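Local coordinates for Ketoacyl_synth_N domain-containing protein (Photorhabdus luminescens subsp. laumondii, PDB 6SMO) that probably acts as a ketosynthase-like subunit in polyketide assembly, possibly the chain-length partner of a type II polyketide synthase, at residues P215-L227 with L310-V323. Numbering follows the deposited sequence.
Sequences PGDFSEGAAFLVL and LDNQFSVSGVIDSV
Ala-223 is the apolar centre. Its CB lies 3.7 Å from Ile-320 CA and reaches the side chains of Val-316, Val-319 and Val-323. Val-319 CG1 stands anti to its backbone N (chi1 176°), on the side of the strand, 3.8 Å from Ala-223 CB. Further along the strand, Leu-225 CD1 touches both Val-319 and Val-323, 3.8 Å from Val-323 CG2. Its CD2 branch packs against the Ser-322 backbone.

Toward the strand start, the rings of Phe-218 and Phe-314 meet rim to rim. Their planes are nearly parallel, and their centroids lie 5.8 Å apart. Asn-312 ND2 sits over one face of Phe-314, toward its rim, and 3.7 Å from Phe-218 CE1. Tyr-162 of the PKS_KS partner chain also packs on Phe-314.

The polar edge is a single beta bridge. Asn-312 N gives a nearly straight bond to Asp-217 O (3.2 Å), and Ser-219 N returns a weak one to Asn-312 O. Beside it, Asp-311 OD2 forms a salt bridge with Arg-47.

The arrangement belongs to the five-layered alpha-beta-alpha-beta-alpha thiolase fold of ketoacyl synthases. Helices 161-175 and 319-329 form its central layer, and Val-319 touches Ile-166 of the first.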
# COMPACT_ATOMS: atom_id res chain seq x y z
N PRO C 215 15.94 -19.29 19.06
CA PRO C 215 15.22 -20.38 18.40
C PRO C 215 13.70 -20.20 18.54
O PRO C 215 13.24 -20.01 19.65
CB PRO C 215 15.70 -21.65 19.13
CG PRO C 215 16.98 -21.24 19.82
CD PRO C 215 16.80 -19.77 20.16
N GLY C 216 12.98 -20.24 17.42
CA GLY C 216 11.51 -20.05 17.39
C GLY C 216 10.90 -20.49 16.07
O GLY C 216 11.63 -20.49 15.05
N ASP C 217 9.62 -20.86 16.09
CA ASP C 217 8.81 -21.25 14.91
C ASP C 217 8.15 -19.99 14.32
O ASP C 217 8.44 -18.88 14.83
CB ASP C 217 7.77 -22.31 15.28
CG ASP C 217 8.38 -23.60 15.82
OD1 ASP C 217 9.35 -24.09 15.21
OD2 ASP C 217 7.87 -24.10 16.85
N PHE C 218 7.33 -20.16 13.29
CA PHE C 218 6.47 -19.10 12.68
C PHE C 218 5.01 -19.54 12.75
O PHE C 218 4.74 -20.76 12.75
CB PHE C 218 6.88 -18.82 11.24
CG PHE C 218 8.33 -18.47 11.04
CD1 PHE C 218 8.75 -17.14 11.09
CD2 PHE C 218 9.28 -19.45 10.81
CE1 PHE C 218 10.08 -16.82 10.91
CE2 PHE C 218 10.62 -19.12 10.63
CZ PHE C 218 11.02 -17.80 10.69
N SER C 219 4.09 -18.57 12.80
CA SER C 219 2.64 -18.86 12.83
C SER C 219 1.91 -17.83 11.96
O SER C 219 2.26 -16.66 12.01
CB SER C 219 2.10 -18.82 14.22
OG SER C 219 2.76 -19.76 15.04
N GLU C 220 0.92 -18.27 11.19
CA GLU C 220 0.13 -17.35 10.35
C GLU C 220 -1.17 -17.00 11.08
O GLU C 220 -1.43 -17.55 12.14
CB GLU C 220 -0.17 -18.00 9.00
CG GLU C 220 -1.01 -19.26 9.11
CD GLU C 220 -1.29 -19.91 7.77
OE1 GLU C 220 -2.23 -20.71 7.67
OE2 GLU C 220 -0.54 -19.64 6.83
N GLY C 221 -1.94 -16.08 10.51
CA GLY C 221 -3.23 -15.66 11.08
C GLY C 221 -3.45 -14.17 10.94
O GLY C 221 -2.89 -13.58 9.99
N ALA C 222 -4.23 -13.58 11.85
CA ALA C 222 -4.61 -12.15 11.83
C ALA C 222 -5.01 -11.68 13.23
O ALA C 222 -5.41 -12.53 14.06
CB ALA C 222 -5.73 -11.94 10.84
N ALA C 223 -4.89 -10.37 13.47
CA ALA C 223 -5.26 -9.68 14.73
C ALA C 223 -5.68 -8.25 14.39
O ALA C 223 -4.91 -7.57 13.68
CB ALA C 223 -4.10 -9.71 15.69
N PHE C 224 -6.86 -7.82 14.85
CA PHE C 224 -7.44 -6.48 14.59
C PHE C 224 -8.04 -5.90 15.87
O PHE C 224 -8.53 -6.68 16.73
CB PHE C 224 -8.48 -6.56 13.47
CG PHE C 224 -7.92 -6.42 12.08
CD1 PHE C 224 -7.40 -7.52 11.40
CD2 PHE C 224 -7.89 -5.19 11.45
CE1 PHE C 224 -6.88 -7.38 10.13
CE2 PHE C 224 -7.36 -5.05 10.17
CZ PHE C 224 -6.86 -6.15 9.51
N LEU C 225 -8.00 -4.57 15.99
CA LEU C 225 -8.60 -3.78 17.09
C LEU C 225 -9.57 -2.76 16.50
O LEU C 225 -9.31 -2.27 15.38
CB LEU C 225 -7.48 -3.07 17.87
CG LEU C 225 -6.45 -3.98 18.54
CD1 LEU C 225 -5.27 -4.25 17.63
CD2 LEU C 225 -5.97 -3.36 19.85
N VAL C 226 -10.66 -2.47 17.22
CA VAL C 226 -11.61 -1.36 16.89
C VAL C 226 -11.24 -0.15 17.76
O VAL C 226 -11.78 -0.03 18.87
CB VAL C 226 -13.08 -1.78 17.11
CG1 VAL C 226 -14.05 -0.66 16.76
CG2 VAL C 226 -13.43 -3.04 16.33
N LEU C 227 -10.31 0.68 17.26
CA LEU C 227 -9.96 2.00 17.85
C LEU C 227 -11.06 3.00 17.48
O LEU C 227 -11.49 2.99 16.31
CB LEU C 227 -8.60 2.45 17.33
CG LEU C 227 -7.40 2.12 18.22
CD1 LEU C 227 -7.36 0.64 18.56
CD2 LEU C 227 -6.10 2.55 17.56
N LEU C 310 3.63 -17.55 21.00
CA LEU C 310 2.91 -16.98 19.83
C LEU C 310 3.69 -17.12 18.52
O LEU C 310 3.07 -16.99 17.48
CB LEU C 310 2.57 -15.52 20.12
CG LEU C 310 1.55 -15.28 21.22
CD1 LEU C 310 1.38 -13.79 21.48
CD2 LEU C 310 0.22 -15.91 20.87
N ASP C 311 5.03 -17.19 18.58
CA ASP C 311 5.95 -17.36 17.40
C ASP C 311 6.13 -16.05 16.62
O ASP C 311 5.52 -15.04 16.95
CB ASP C 311 5.66 -18.58 16.52
CG ASP C 311 5.28 -19.84 17.28
OD1 ASP C 311 6.11 -20.33 18.05
OD2 ASP C 311 4.15 -20.29 17.09
N ASN C 312 6.92 -16.10 15.55
CA ASN C 312 7.13 -14.88 14.74
C ASN C 312 6.02 -14.82 13.70
O ASN C 312 5.92 -15.75 12.90
CB ASN C 312 8.52 -14.88 14.10
CG ASN C 312 8.89 -13.56 13.48
OD1 ASN C 312 8.25 -12.55 13.74
ND2 ASN C 312 9.92 -13.55 12.67
N GLN C 313 5.19 -13.78 13.75
CA GLN C 313 4.08 -13.63 12.78
C GLN C 313 4.31 -12.40 11.90
O GLN C 313 3.39 -12.04 11.17
CB GLN C 313 2.75 -13.50 13.53
CG GLN C 313 2.56 -14.55 14.61
CD GLN C 313 1.22 -14.40 15.28
OE1 GLN C 313 1.13 -13.99 16.44
NE2 GLN C 313 0.17 -14.71 14.56
N PHE C 314 5.50 -11.79 11.99
CA PHE C 314 5.83 -10.56 11.23
C PHE C 314 4.87 -9.44 11.63
O PHE C 314 4.88 -9.07 12.80
CB PHE C 314 5.99 -10.83 9.73
CG PHE C 314 7.02 -11.88 9.45
CD1 PHE C 314 8.35 -11.55 9.35
CD2 PHE C 314 6.66 -13.21 9.35
CE1 PHE C 314 9.31 -12.52 9.13
CE2 PHE C 314 7.61 -14.19 9.13
CZ PHE C 314 8.93 -13.84 9.01
N SER C 315 4.09 -8.93 10.69
CA SER C 315 3.17 -7.78 10.94
C SER C 315 2.15 -8.10 12.04
O SER C 315 1.75 -7.17 12.73
CB SER C 315 2.54 -7.28 9.68
OG SER C 315 1.64 -8.24 9.15
N VAL C 316 1.66 -9.33 12.11
CA VAL C 316 0.69 -9.72 13.17
C VAL C 316 1.36 -9.62 14.54
O VAL C 316 0.67 -9.29 15.51
CB VAL C 316 0.06 -11.10 12.89
CG1 VAL C 316 -1.09 -11.39 13.83
CG2 VAL C 316 -0.41 -11.21 11.45
N SER C 317 2.64 -9.98 14.63
CA SER C 317 3.38 -9.88 15.91
C SER C 317 3.37 -8.42 16.39
O SER C 317 3.67 -7.53 15.59
CB SER C 317 4.78 -10.39 15.78
OG SER C 317 4.77 -11.79 15.62
N GLY C 318 3.11 -8.22 17.67
CA GLY C 318 2.98 -6.85 18.22
C GLY C 318 1.53 -6.40 18.22
O GLY C 318 1.12 -5.74 19.20
N VAL C 319 0.78 -6.73 17.16
CA VAL C 319 -0.68 -6.43 17.02
C VAL C 319 -1.47 -7.41 17.89
O VAL C 319 -2.33 -6.95 18.67
CB VAL C 319 -1.13 -6.47 15.55
CG1 VAL C 319 -2.63 -6.25 15.41
CG2 VAL C 319 -0.37 -5.48 14.69
N ILE C 320 -1.17 -8.71 17.78
CA ILE C 320 -1.85 -9.78 18.57
C ILE C 320 -1.54 -9.56 20.05
O ILE C 320 -2.41 -9.85 20.87
CB ILE C 320 -1.47 -11.19 18.07
CG1 ILE C 320 -2.30 -12.27 18.76
CG2 ILE C 320 0.02 -11.44 18.21
CD1 ILE C 320 -2.47 -13.52 17.94
N ASP C 321 -0.35 -9.04 20.35
CA ASP C 321 0.07 -8.67 21.73
C ASP C 321 -0.85 -7.57 22.26
O ASP C 321 -1.28 -7.67 23.43
CB ASP C 321 1.54 -8.25 21.77
CG ASP C 321 2.52 -9.34 21.37
OD1 ASP C 321 2.24 -10.05 20.38
OD2 ASP C 321 3.56 -9.47 22.05
N SER C 322 -1.13 -6.55 21.43
CA SER C 322 -2.02 -5.40 21.75
C SER C 322 -3.47 -5.88 21.91
O SER C 322 -4.20 -5.28 22.72
CB SER C 322 -1.92 -4.33 20.69
OG SER C 322 -0.60 -3.81 20.61
N VAL C 323 -3.87 -6.92 21.16
CA VAL C 323 -5.21 -7.57 21.25
C VAL C 323 -5.34 -8.23 22.63
O VAL C 323 -6.37 -8.00 23.29
CB VAL C 323 -5.43 -8.57 20.10
CG1 VAL C 323 -6.51 -9.60 20.41
CG2 VAL C 323 -5.74 -7.86 18.79